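PDB 3DXO: SnoaL-like domain-containing protein from Agrobacterium tumefaciens str. C58, which is of unknown function but belongs to the SnoaL-like family of the NTF2 clan and is a putative isomerase. Local coordinates for residues T11-W16 with T80-R85; Q4-A9 with F67-T72; D99-S102 with R108-N111. All coordinates share one frame; numbering follows the deposited sequence.

Interaction 1: T11-W16 with T80-R85; sequences TYLAAW and TRFSWR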
ATOM      1  N   THR B  11      -4.810 -15.559  -6.352  1.00 26.92           N
ATOM      2  CA  THR B  11      -5.017 -16.444  -5.191  1.00 26.31           C
ATOM      3  C   THR B  11      -5.767 -15.687  -4.101  1.00 26.73           C
ATOM      4  O   THR B  11      -6.667 -16.230  -3.453  1.00 26.74           O
ATOM      5  CB  THR B  11      -3.663 -16.935  -4.614  1.00 25.82           C
ATOM      6  OG1 THR B  11      -2.997 -17.747  -5.583  1.00 25.32           O
ATOM      7  CG2 THR B  11      -3.870 -17.728  -3.348  1.00 24.78           C
ATOM      8  N   TYR B  12      -5.391 -14.426  -3.904  1.00 26.87           N
ATOM      9  CA  TYR B  12      -6.051 -13.595  -2.909  1.00 27.38           C
ATOM     10  C   TYR B  12      -7.547 -13.418  -3.268  1.00 27.95           C
ATOM     11  O   TYR B  12      -8.417 -13.723  -2.446  1.00 27.92           O
ATOM     12  CB  TYR B  12      -5.326 -12.247  -2.776  1.00 27.11           C
ATOM     13  CG  TYR B  12      -6.018 -11.246  -1.892  1.00 27.14           C
ATOM     14  CD1 TYR B  12      -6.992 -10.419  -2.410  1.00 27.37           C
ATOM     15  CD2 TYR B  12      -5.719 -11.138  -0.537  1.00 27.09           C
ATOM     16  CE1 TYR B  12      -7.643  -9.516  -1.623  1.00 27.23           C
ATOM     17  CE2 TYR B  12      -6.370 -10.231   0.268  1.00 26.75           C
ATOM     18  CZ  TYR B  12      -7.328  -9.415  -0.291  1.00 27.23           C
ATOM     19  OH  TYR B  12      -8.008  -8.475   0.464  1.00 27.71           O
ATOM     20  N   LEU B  13      -7.832 -12.960  -4.493  1.00 27.84           N
ATOM     21  CA  LEU B  13      -9.213 -12.726  -4.916  1.00 27.07           C
ATOM     22  C   LEU B  13     -10.049 -14.012  -4.976  1.00 27.07           C
ATOM     23  O   LEU B  13     -11.257 -13.981  -4.726  1.00 27.75           O
ATOM     24  CB  LEU B  13      -9.253 -11.992  -6.266  1.00 26.77           C
ATOM     25  CG  LEU B  13      -8.830 -10.498  -6.269  1.00 26.51           C
ATOM     26  CD1 LEU B  13      -8.829  -9.900  -7.704  1.00 24.94           C
ATOM     27  CD2 LEU B  13      -9.700  -9.652  -5.333  1.00 24.61           C
ATOM     28  N   ALA B  14      -9.409 -15.135  -5.295  1.00 26.56           N
ATOM     29  CA  ALA B  14     -10.085 -16.444  -5.355  1.00 26.24           C
ATOM     30  C   ALA B  14     -10.731 -16.775  -4.003  1.00 27.54           C
ATOM     31  O   ALA B  14     -11.856 -17.311  -3.950  1.00 28.40           O
ATOM     32  CB  ALA B  14      -9.123 -17.519  -5.736  1.00 23.45           C
ATOM     33  N   ALA B  15     -10.022 -16.446  -2.924  1.00 27.26           N
ATOM     34  CA  ALA B  15     -10.524 -16.668  -1.593  1.00 26.60           C
ATOM     35  C   ALA B  15     -11.726 -15.772  -1.368  1.00 26.95           C
ATOM     36  O   ALA B  15     -12.694 -16.234  -0.823  1.00 28.38           O
ATOM     37  CB  ALA B  15      -9.445 -16.415  -0.544  1.00 26.18           C
ATOM     38  N   TRP B  16     -11.678 -14.505  -1.775  1.00 26.92           N
ATOM     39  CA  TRP B  16     -12.827 -13.611  -1.557  1.00 27.22           C
ATOM     40  C   TRP B  16     -14.034 -13.969  -2.414  1.00 27.06           C
ATOM     41  O   TRP B  16     -15.151 -13.658  -2.066  1.00 27.99           O
ATOM     42  CB  TRP B  16     -12.467 -12.141  -1.806  1.00 27.57           C
ATOM     43  CG  TRP B  16     -11.745 -11.516  -0.672  1.00 27.61           C
ATOM     44  CD1 TRP B  16     -10.406 -11.510  -0.469  1.00 27.70           C
ATOM     45  CD2 TRP B  16     -12.326 -10.815   0.439  1.00 27.62           C
ATOM     46  NE1 TRP B  16     -10.104 -10.830   0.687  1.00 27.88           N
ATOM     47  CE2 TRP B  16     -11.262 -10.396   1.267  1.00 27.67           C
ATOM     48  CE3 TRP B  16     -13.631 -10.451   0.783  1.00 27.31           C
ATOM     49  CZ2 TRP B  16     -11.462  -9.663   2.427  1.00 28.01           C
ATOM     50  CZ3 TRP B  16     -13.836  -9.724   1.934  1.00 27.44           C
ATOM     51  CH2 TRP B  16     -12.763  -9.344   2.752  1.00 27.93           C
ATOM     52  N   THR B  80       3.323  -7.326  -3.036  1.00 27.15           N
ATOM     53  CA  THR B  80       2.483  -7.298  -4.216  1.00 26.99           C
ATOM     54  C   THR B  80       1.412  -6.210  -4.033  1.00 26.13           C
ATOM     55  O   THR B  80       0.903  -6.007  -2.945  1.00 25.38           O
ATOM     56  CB  THR B  80       1.821  -8.661  -4.450  1.00 27.21           C
ATOM     57  OG1 THR B  80       2.846  -9.640  -4.685  1.00 27.69           O
ATOM     58  CG2 THR B  80       0.859  -8.604  -5.639  1.00 26.76           C
ATOM     59  N   ARG B  81       1.125  -5.482  -5.101  1.00 26.38           N
ATOM     60  CA  ARG B  81       0.072  -4.474  -5.117  1.00 26.42           C
ATOM     61  C   ARG B  81      -0.853  -4.708  -6.296  1.00 26.16           C
ATOM     62  O   ARG B  81      -0.399  -4.953  -7.419  1.00 25.73           O
ATOM     63  CB  ARG B  81       0.621  -3.064  -5.277  1.00 26.89           C
ATOM     64  CG  ARG B  81      -0.507  -2.067  -5.577  1.00 26.82           C
ATOM     65  CD  ARG B  81      -0.061  -0.647  -5.799  1.00 26.33           C
ATOM     66  NE  ARG B  81       0.773  -0.484  -6.975  1.00 25.42           N
ATOM     67  CZ  ARG B  81       1.007   0.685  -7.544  1.00 25.18           C
ATOM     68  NH1 ARG B  81       0.439   1.779  -7.081  1.00 25.22           N
ATOM     69  NH2 ARG B  81       1.804   0.764  -8.592  1.00 25.51           N
ATOM     70  N   PHE B  82      -2.146  -4.586  -6.038  1.00 26.24           N
ATOM     71  CA  PHE B  82      -3.148  -4.766  -7.067  1.00 26.84           C
ATOM     72  C   PHE B  82      -4.430  -4.075  -6.686  1.00 26.61           C
ATOM     73  O   PHE B  82      -4.653  -3.729  -5.510  1.00 26.29           O
ATOM     74  CB  PHE B  82      -3.423  -6.257  -7.301  1.00 28.11           C
ATOM     75  CG  PHE B  82      -3.940  -6.973  -6.095  1.00 28.25           C
ATOM     76  CD1 PHE B  82      -5.297  -7.040  -5.841  1.00 28.92           C
ATOM     77  CD2 PHE B  82      -3.064  -7.582  -5.207  1.00 28.58           C
ATOM     78  CE1 PHE B  82      -5.783  -7.710  -4.686  1.00 29.22           C
ATOM     79  CE2 PHE B  82      -3.532  -8.233  -4.070  1.00 28.82           C
ATOM     80  CZ  PHE B  82      -4.886  -8.301  -3.809  1.00 28.91           C
ATOM     81  N   SER B  83      -5.271  -3.872  -7.695  1.00 26.89           N
ATOM     82  CA  SER B  83      -6.578  -3.249  -7.503  1.00 27.41           C
ATOM     83  C   SER B  83      -7.683  -4.122  -8.066  1.00 27.75           C
ATOM     84  O   SER B  83      -7.442  -4.957  -8.933  1.00 27.05           O
ATOM     85  CB  SER B  83      -6.624  -1.851  -8.094  1.00 26.73           C
ATOM     86  OG  SER B  83      -5.786  -1.005  -7.326  1.00 26.34           O
ATOM     87  N   TRP B  84      -8.890  -3.930  -7.527  1.00 27.74           N
ATOM     88  CA  TRP B  84     -10.046  -4.716  -7.916  1.00 27.61           C
ATOM     89  C   TRP B  84     -11.291  -3.847  -7.887  1.00 26.87           C
ATOM     90  O   TRP B  84     -11.305  -2.840  -7.209  1.00 27.55           O
ATOM     91  CB  TRP B  84     -10.221  -5.906  -6.954  1.00 28.13           C
ATOM     92  CG  TRP B  84     -10.271  -5.470  -5.552  1.00 28.51           C
ATOM     93  CD1 TRP B  84      -9.222  -5.401  -4.693  1.00 28.74           C
ATOM     94  CD2 TRP B  84     -11.420  -4.969  -4.833  1.00 28.57           C
ATOM     95  NE1 TRP B  84      -9.648  -4.927  -3.472  1.00 28.90           N
ATOM     96  CE2 TRP B  84     -10.986  -4.640  -3.534  1.00 28.50           C
ATOM     97  CE3 TRP B  84     -12.760  -4.770  -5.164  1.00 28.76           C
ATOM     98  CZ2 TRP B  84     -11.839  -4.093  -2.560  1.00 28.52           C
ATOM     99  CZ3 TRP B  84     -13.624  -4.242  -4.185  1.00 28.87           C
ATOM    100  CH2 TRP B  84     -13.150  -3.914  -2.900  1.00 28.83           C
ATOM    101  N   ARG B  85     -12.327  -4.275  -8.605  1.00 26.56           N
ATOM    102  CA  ARG B  85     -13.602  -3.596  -8.675  1.00 26.08           C
ATOM    103  C   ARG B  85     -14.675  -4.486  -8.049  1.00 26.11           C
ATOM    104  O   ARG B  85     -14.605  -5.716  -8.147  1.00 26.06           O
ATOM    105  CB  ARG B  85     -13.971  -3.350 -10.144  1.00 26.59           C
ATOM    106  CG  ARG B  85     -12.960  -2.562 -10.991  1.00 26.87           C
ATOM    107  CD  ARG B  85     -12.603  -1.224 -10.360  1.00 27.29           C
ATOM    108  NE  ARG B  85     -13.784  -0.406 -10.149  1.00 27.69           N
ATOM    109  CZ  ARG B  85     -13.823   0.666  -9.377  1.00 28.22           C
ATOM    110  NH1 ARG B  85     -12.737   1.052  -8.732  1.00 29.01           N
ATOM    111  NH2 ARG B  85     -14.960   1.339  -9.229  1.00 28.16           N
TER
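Tyr12 of helix 3-17 meets Phe82 of strand 79-87 in the core of an NTF2-like cone, the fold of the SnoaL-like family, in which the N-terminal helix packs against a curved beta sheet. The axes of the two short segments come within 11.0 Å of each other, at 36° between their directions, a gap that large side chains must bridge. Followed outward, Tyr12 leaves the helix with CG anti to the backbone N (chi1 173°), which swings the ring toward the strand. Its CB and CG both lie near Phe82 CZ, and CD1 then makes the closest approach, 3.3 Å from Phe82 CZ. CE1 keeps beside the same end of the phenyl ring, meeting it at the edge. The two ring planes are inclined by 59°, an oblique pairing. At the tip, OH makes a weak hydrogen bond to a bound PEG molecule, probably from the crystallisation liquor but perhaps marking a pocket. Tyrosine suits the position, with an apolar flank for the core and a polar end. The next residue, Leu13, lays its branched end beside Trp84, whose indole NE1 is hydrogen-bonded to Asp99 OD2. Here the contact is aliphatic: Leu13 CD2 lies 4.1 Å from Trp84 CB.

Interaction 2: Q4-A9 with F67-T72; sequences QHLTIA and FVLAGT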
ATOM      1  N   GLN B   4       4.612 -13.857 -10.681  1.00 28.90           N
ATOM      2  CA  GLN B   4       4.510 -14.124  -9.243  1.00 28.28           C
ATOM      3  C   GLN B   4       3.484 -13.144  -8.593  1.00 28.09           C
ATOM      4  O   GLN B   4       2.676 -13.573  -7.757  1.00 27.41           O
ATOM      5  CB  GLN B   4       5.917 -14.119  -8.593  1.00 29.26           C
ATOM      6  CG  GLN B   4       6.000 -14.158  -7.027  1.00 30.17           C
ATOM      7  CD  GLN B   4       6.476 -12.822  -6.368  1.00 31.27           C
ATOM      8  OE1 GLN B   4       5.782 -12.251  -5.522  1.00 33.65           O
ATOM      9  NE2 GLN B   4       7.673 -12.354  -6.743  1.00 30.83           N
ATOM     10  N   HIS B   5       3.470 -11.870  -9.026  1.00 27.24           N
ATOM     11  CA  HIS B   5       2.512 -10.887  -8.485  1.00 27.00           C
ATOM     12  C   HIS B   5       1.083 -11.085  -8.980  1.00 27.05           C
ATOM     13  O   HIS B   5       0.121 -10.720  -8.279  1.00 26.52           O
ATOM     14  CB  HIS B   5       2.935  -9.440  -8.762  1.00 26.76           C
ATOM     15  CG  HIS B   5       4.274  -9.079  -8.190  1.00 26.49           C
ATOM     16  ND1 HIS B   5       4.546  -9.128  -6.839  1.00 25.82           N
ATOM     17  CD2 HIS B   5       5.414  -8.660  -8.792  1.00 26.31           C
ATOM     18  CE1 HIS B   5       5.803  -8.774  -6.638  1.00 26.69           C
ATOM     19  NE2 HIS B   5       6.350  -8.474  -7.805  1.00 26.24           N
ATOM     20  N   LEU B   6       0.932 -11.649 -10.180  1.00 26.75           N
ATOM     21  CA  LEU B   6      -0.404 -11.894 -10.728  1.00 26.22           C
ATOM     22  C   LEU B   6      -1.019 -13.074  -9.969  1.00 26.92           C
ATOM     23  O   LEU B   6      -2.194 -13.011  -9.518  1.00 27.86           O
ATOM     24  CB  LEU B   6      -0.352 -12.152 -12.237  1.00 25.64           C
ATOM     25  CG  LEU B   6      -1.695 -12.434 -12.917  1.00 25.63           C
ATOM     26  CD1 LEU B   6      -2.708 -11.307 -12.654  1.00 24.90           C
ATOM     27  CD2 LEU B   6      -1.506 -12.689 -14.415  1.00 24.79           C
ATOM     28  N   THR B   7      -0.215 -14.126  -9.803  1.00 26.13           N
ATOM     29  CA  THR B   7      -0.651 -15.326  -9.079  1.00 25.96           C
ATOM     30  C   THR B   7      -1.123 -14.953  -7.658  1.00 26.02           C
ATOM     31  O   THR B   7      -2.177 -15.404  -7.190  1.00 25.97           O
ATOM     32  CB  THR B   7       0.488 -16.371  -9.012  1.00 25.01           C
ATOM     33  OG1 THR B   7       0.892 -16.709 -10.351  1.00 24.44           O
ATOM     34  CG2 THR B   7       0.066 -17.605  -8.244  1.00 22.91           C
ATOM     35  N   ILE B   8      -0.353 -14.104  -6.991  1.00 26.21           N
ATOM     36  CA  ILE B   8      -0.692 -13.711  -5.634  1.00 26.94           C
ATOM     37  C   ILE B   8      -2.031 -12.964  -5.641  1.00 27.57           C
ATOM     38  O   ILE B   8      -2.919 -13.284  -4.833  1.00 26.87           O
ATOM     39  CB  ILE B   8       0.450 -12.899  -4.986  1.00 27.00           C
ATOM     40  CG1 ILE B   8       1.708 -13.790  -4.864  1.00 27.17           C
ATOM     41  CG2 ILE B   8       0.030 -12.382  -3.619  1.00 26.29           C
ATOM     42  CD1 ILE B   8       3.033 -13.048  -4.619  1.00 26.78           C
ATOM     43  N   ALA B   9      -2.201 -12.031  -6.591  1.00 27.73           N
ATOM     44  CA  ALA B   9      -3.441 -11.262  -6.683  1.00 27.70           C
ATOM     45  C   ALA B   9      -4.612 -12.221  -6.938  1.00 27.59           C
ATOM     46  O   ALA B   9      -5.655 -12.155  -6.266  1.00 28.13           O
ATOM     47  CB  ALA B   9      -3.341 -10.228  -7.767  1.00 27.81           C
ATOM     48  N   PHE B  67     -15.532  -9.643  -6.709  1.00 28.34           N
ATOM     49  CA  PHE B  67     -14.330  -8.788  -6.688  1.00 28.58           C
ATOM     50  C   PHE B  67     -13.474  -9.131  -7.908  1.00 28.03           C
ATOM     51  O   PHE B  67     -12.887 -10.187  -7.937  1.00 29.35           O
ATOM     52  CB  PHE B  67     -13.566  -9.025  -5.372  1.00 29.28           C
ATOM     53  CG  PHE B  67     -14.440  -8.940  -4.157  1.00 28.89           C
ATOM     54  CD1 PHE B  67     -15.103 -10.056  -3.688  1.00 29.57           C
ATOM     55  CD2 PHE B  67     -14.657  -7.738  -3.536  1.00 29.84           C
ATOM     56  CE1 PHE B  67     -15.942  -9.984  -2.583  1.00 30.03           C
ATOM     57  CE2 PHE B  67     -15.491  -7.646  -2.418  1.00 30.31           C
ATOM     58  CZ  PHE B  67     -16.138  -8.769  -1.947  1.00 30.11           C
ATOM     59  N   VAL B  68     -13.407  -8.244  -8.896  1.00 26.66           N
ATOM     60  CA  VAL B  68     -12.719  -8.527 -10.137  1.00 25.94           C
ATOM     61  C   VAL B  68     -11.458  -7.685 -10.250  1.00 26.76           C
ATOM     62  O   VAL B  68     -11.458  -6.476  -9.991  1.00 26.69           O
ATOM     63  CB  VAL B  68     -13.646  -8.235 -11.333  1.00 25.41           C
ATOM     64  CG1 VAL B  68     -12.949  -8.513 -12.622  1.00 24.29           C
ATOM     65  CG2 VAL B  68     -14.922  -9.032 -11.198  1.00 25.02           C
ATOM     66  N   LEU B  69     -10.388  -8.333 -10.684  1.00 26.79           N
ATOM     67  CA  LEU B  69      -9.103  -7.689 -10.792  1.00 26.61           C
ATOM     68  C   LEU B  69      -9.189  -6.550 -11.811  1.00 26.99           C
ATOM     69  O   LEU B  69      -9.892  -6.670 -12.796  1.00 26.98           O
ATOM     70  CB  LEU B  69      -8.052  -8.726 -11.197  1.00 26.45           C
ATOM     71  CG  LEU B  69      -6.556  -8.404 -11.187  1.00 26.47           C
ATOM     72  CD1 LEU B  69      -6.020  -8.117  -9.774  1.00 26.15           C
ATOM     73  CD2 LEU B  69      -5.832  -9.578 -11.803  1.00 25.67           C
ATOM     74  N   ALA B  70      -8.522  -5.436 -11.510  1.00 27.48           N
ATOM     75  CA  ALA B  70      -8.448  -4.256 -12.362  1.00 26.86           C
ATOM     76  C   ALA B  70      -6.966  -3.947 -12.572  1.00 27.34           C
ATOM     77  O   ALA B  70      -6.175  -3.981 -11.634  1.00 28.49           O
ATOM     78  CB  ALA B  70      -9.142  -3.080 -11.715  1.00 25.35           C
ATOM     79  N   GLY B  71      -6.571  -3.670 -13.807  1.00 27.38           N
ATOM     80  CA  GLY B  71      -5.168  -3.375 -14.102  1.00 27.57           C
ATOM     81  C   GLY B  71      -4.204  -4.537 -13.920  1.00 27.28           C
ATOM     82  O   GLY B  71      -4.623  -5.672 -13.779  1.00 28.04           O
ATOM     83  N   THR B  72      -2.905  -4.248 -13.932  1.00 27.12           N
ATOM     84  CA  THR B  72      -1.874  -5.271 -13.767  1.00 26.54           C
ATOM     85  C   THR B  72      -1.217  -5.205 -12.408  1.00 25.63           C
ATOM     86  O   THR B  72      -0.649  -4.193 -12.064  1.00 24.38           O
ATOM     87  CB  THR B  72      -0.750  -5.093 -14.790  1.00 26.52           C
ATOM     88  OG1 THR B  72      -1.282  -5.311 -16.086  1.00 26.50           O
ATOM     89  CG2 THR B  72       0.383  -6.088 -14.553  1.00 26.45           C
TER
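Leu69 of strand 66-76 reaches helix 3-17 with both of its methyl groups, one for Leu6 and one for Ala9. The Ala9 side is the more deeply buried. Alanine suits this place because its single methyl lets the helix come close to the sheet, and its CB lies 4.0 Å from Leu69 CD1. Phe82 and Pro73 also pack on Ala9 and close the inner part of the contact. On the outer side Leu6 remains partly exposed. Its CG is trans to the main-chain nitrogen (chi1 179°), a torsion that brings the tip of the side chain closer to the strand, with CD1 3.7 Å from Leu69 CD2. The two leucines meet methyl to methyl, and Pro73 adds a second apolar neighbour for Leu6. Beyond them the surface loosens: the chain turns a corner at Gly71, where the positive phi of 67° favours glycine, and Thr72 sits exposed to solvent. Only about 106 Å² is buried in all, so this is a light seam of aliphatic groups, with Leu13 continuing it along the helix onto Leu69. Such packing of the N-terminal helix against the curved sheet, here on a strand outermost within this chain, belongs to the alpha+beta cone of NTF2-like proteins.

Interaction 3: D99-S102 with R108-N111; sequences DVVS and RIDN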
ATOM      1  N   ASP B  99      -4.994  -3.095  -2.687  1.00 28.76           N
ATOM      2  CA  ASP B  99      -4.361  -3.756  -1.555  1.00 29.17           C
ATOM      3  C   ASP B  99      -2.854  -3.890  -1.707  1.00 28.99           C
ATOM      4  O   ASP B  99      -2.321  -3.980  -2.828  1.00 29.25           O
ATOM      5  CB  ASP B  99      -4.889  -5.187  -1.397  1.00 30.47           C
ATOM      6  CG  ASP B  99      -6.377  -5.254  -1.178  1.00 31.25           C
ATOM      7  OD1 ASP B  99      -6.855  -4.996  -0.046  1.00 32.36           O
ATOM      8  OD2 ASP B  99      -7.057  -5.651  -2.152  1.00 32.73           O
ATOM      9  N   VAL B 100      -2.180  -3.930  -0.557  1.00 28.60           N
ATOM     10  CA  VAL B 100      -0.759  -4.216  -0.498  1.00 27.92           C
ATOM     11  C   VAL B 100      -0.682  -5.496   0.329  1.00 27.86           C
ATOM     12  O   VAL B 100      -1.132  -5.514   1.460  1.00 27.64           O
ATOM     13  CB  VAL B 100       0.046  -3.075   0.101  1.00 26.98           C
ATOM     14  CG1 VAL B 100       1.545  -3.453   0.161  1.00 26.77           C
ATOM     15  CG2 VAL B 100      -0.157  -1.851  -0.757  1.00 25.77           C
ATOM     16  N   VAL B 101      -0.129  -6.552  -0.268  1.00 27.85           N
ATOM     17  CA  VAL B 101      -0.004  -7.865   0.359  1.00 27.54           C
ATOM     18  C   VAL B 101       1.474  -8.217   0.608  1.00 27.53           C
ATOM     19  O   VAL B 101       2.320  -7.917  -0.215  1.00 27.91           O
ATOM     20  CB  VAL B 101      -0.650  -8.928  -0.560  1.00 27.33           C
ATOM     21  CG1 VAL B 101      -0.487 -10.328   0.009  1.00 27.28           C
ATOM     22  CG2 VAL B 101      -2.105  -8.605  -0.761  1.00 26.44           C
ATOM     23  N   SER B 102       1.783  -8.844   1.737  1.00 27.22           N
ATOM     24  CA  SER B 102       3.153  -9.227   2.061  1.00 27.71           C
ATOM     25  C   SER B 102       3.223 -10.729   2.243  1.00 28.02           C
ATOM     26  O   SER B 102       2.370 -11.331   2.902  1.00 29.21           O
ATOM     27  CB  SER B 102       3.606  -8.615   3.380  1.00 28.14           C
ATOM     28  OG  SER B 102       3.162  -7.289   3.519  1.00 29.94           O
ATOM     29  N   ARG B 108       3.748 -17.526   2.150  1.00 27.87           N
ATOM     30  CA  ARG B 108       2.334 -17.376   2.548  1.00 27.17           C
ATOM     31  C   ARG B 108       2.024 -15.968   3.009  1.00 26.77           C
ATOM     32  O   ARG B 108       2.899 -15.303   3.566  1.00 26.40           O
ATOM     33  CB  ARG B 108       1.979 -18.430   3.602  1.00 26.93           C
ATOM     34  CG  ARG B 108       2.024 -19.835   2.996  1.00 27.31           C
ATOM     35  CD  ARG B 108       2.147 -20.986   3.989  1.00 27.65           C
ATOM     36  NE  ARG B 108       1.001 -21.103   4.892  1.00 28.03           N
ATOM     37  CZ  ARG B 108       0.816 -22.105   5.754  1.00 28.55           C
ATOM     38  NH1 ARG B 108       1.684 -23.109   5.823  1.00 29.41           N
ATOM     39  NH2 ARG B 108      -0.243 -22.129   6.543  1.00 28.79           N
ATOM     40  N   ILE B 109       0.779 -15.526   2.792  1.00 26.26           N
ATOM     41  CA  ILE B 109       0.366 -14.140   3.109  1.00 26.33           C
ATOM     42  C   ILE B 109       0.375 -13.848   4.617  1.00 26.33           C
ATOM     43  O   ILE B 109      -0.368 -14.450   5.381  1.00 25.87           O
ATOM     44  CB  ILE B 109      -1.048 -13.791   2.524  1.00 26.26           C
ATOM     45  CG1 ILE B 109      -1.073 -14.025   1.003  1.00 26.42           C
ATOM     46  CG2 ILE B 109      -1.410 -12.366   2.852  1.00 25.66           C
ATOM     47  CD1 ILE B 109      -2.381 -13.730   0.325  1.00 25.94           C
ATOM     48  N   ASP B 110       1.224 -12.917   5.041  1.00 26.65           N
ATOM     49  CA  ASP B 110       1.333 -12.553   6.473  1.00 26.43           C
ATOM     50  C   ASP B 110       0.789 -11.160   6.802  1.00 26.26           C
ATOM     51  O   ASP B 110       0.605 -10.824   7.964  1.00 25.71           O
ATOM     52  CB  ASP B 110       2.780 -12.678   6.988  1.00 26.03           C
ATOM     53  CG  ASP B 110       3.751 -11.701   6.330  1.00 25.60           C
ATOM     54  OD1 ASP B 110       3.353 -10.832   5.541  1.00 25.32           O
ATOM     55  OD2 ASP B 110       4.948 -11.818   6.619  1.00 25.45           O
ATOM     56  N   ASN B 111       0.515 -10.350   5.790  1.00 27.03           N
ATOM     57  CA  ASN B 111       0.049  -9.000   6.064  1.00 27.95           C
ATOM     58  C   ASN B 111      -0.678  -8.367   4.881  1.00 28.15           C
ATOM     59  O   ASN B 111      -0.183  -8.425   3.764  1.00 29.69           O
ATOM     60  CB  ASN B 111       1.250  -8.126   6.453  1.00 28.26           C
ATOM     61  CG  ASN B 111       0.858  -6.966   7.365  1.00 28.44           C
ATOM     62  OD1 ASN B 111      -0.034  -7.112   8.211  1.00 29.10           O
ATOM     63  ND2 ASN B 111       1.524  -5.819   7.212  1.00 27.82           N
TER
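Val101 and Ile109 each point one methyl directly away from their own backbone N, CG1 in the valine (chi1 177°) and CG2 in the isoleucine, and these branches meet at 3.6 Å between Val101 CG1 and Ile109 CG2. The rest of the isoleucine chain stays close, with CG1 and CD1 both near the same valine methyl. Beta-branched residues suit the place, since they favour extended backbone and present a broad apolar flank to the buried side, where Phe82 and Val112 also pack on Val101. Two backbone bonds hold Ser102. Its N-H is given to Asn111 O, 2.9 Å from Ser102 N. Its own carbonyl takes the N-H of Asp110 at 2.9 Å between Asp110 N and Ser102 O. Asp110 and Asn111 thus both face the single residue Ser102, which makes this a classic beta bulge in the hairpin of strands 93-103 and 109-117, with the extra residue on strand 109-117. The backbone of Asp110 departs from regular strand geometry, with a psi of -12°. With CG of Asp110 set between its backbone N and carbonyl carbon (chi1 65°), the carboxylate sits beside Ser102: OD1 lies close to Ser102 O, two acceptors and not a hydrogen bond. On the face shared by Ser102 and Asn111, small serine lets the asparagine come alongside, with Ser102 OG 3.6 Å from Asn111 CB. Two CA-H...O contacts supplement the backbone bonds, from Val101 CA to Asn111 O and from Ile109 CA to Ser102 O, while Thr36 OG1 is hydrogen-bonded to Ile109 O.

From the N terminus, helix 3-17 supplies the first partner twice: residues 4-9 to interaction 2 and, two turns later, residues 11-16 to interaction 1. The chain then runs through two more helices and three short strands before strand 66-76 closes interaction 2 and strand 79-87 closes interaction 1. These two long loops cross, and the helix is thereby fastened to neighbouring strands, themselves probably hydrogen-bonded through Arg85 N and Val68 O. Interaction 3 follows in series as a short hairpin closure between strands 93-103 and 109-117. It connects to interaction 1 through the sheet, where Asp99 and Val101 pair with Phe82 and Thr80, and it touches interaction 2 where Ile8 packs on Val101.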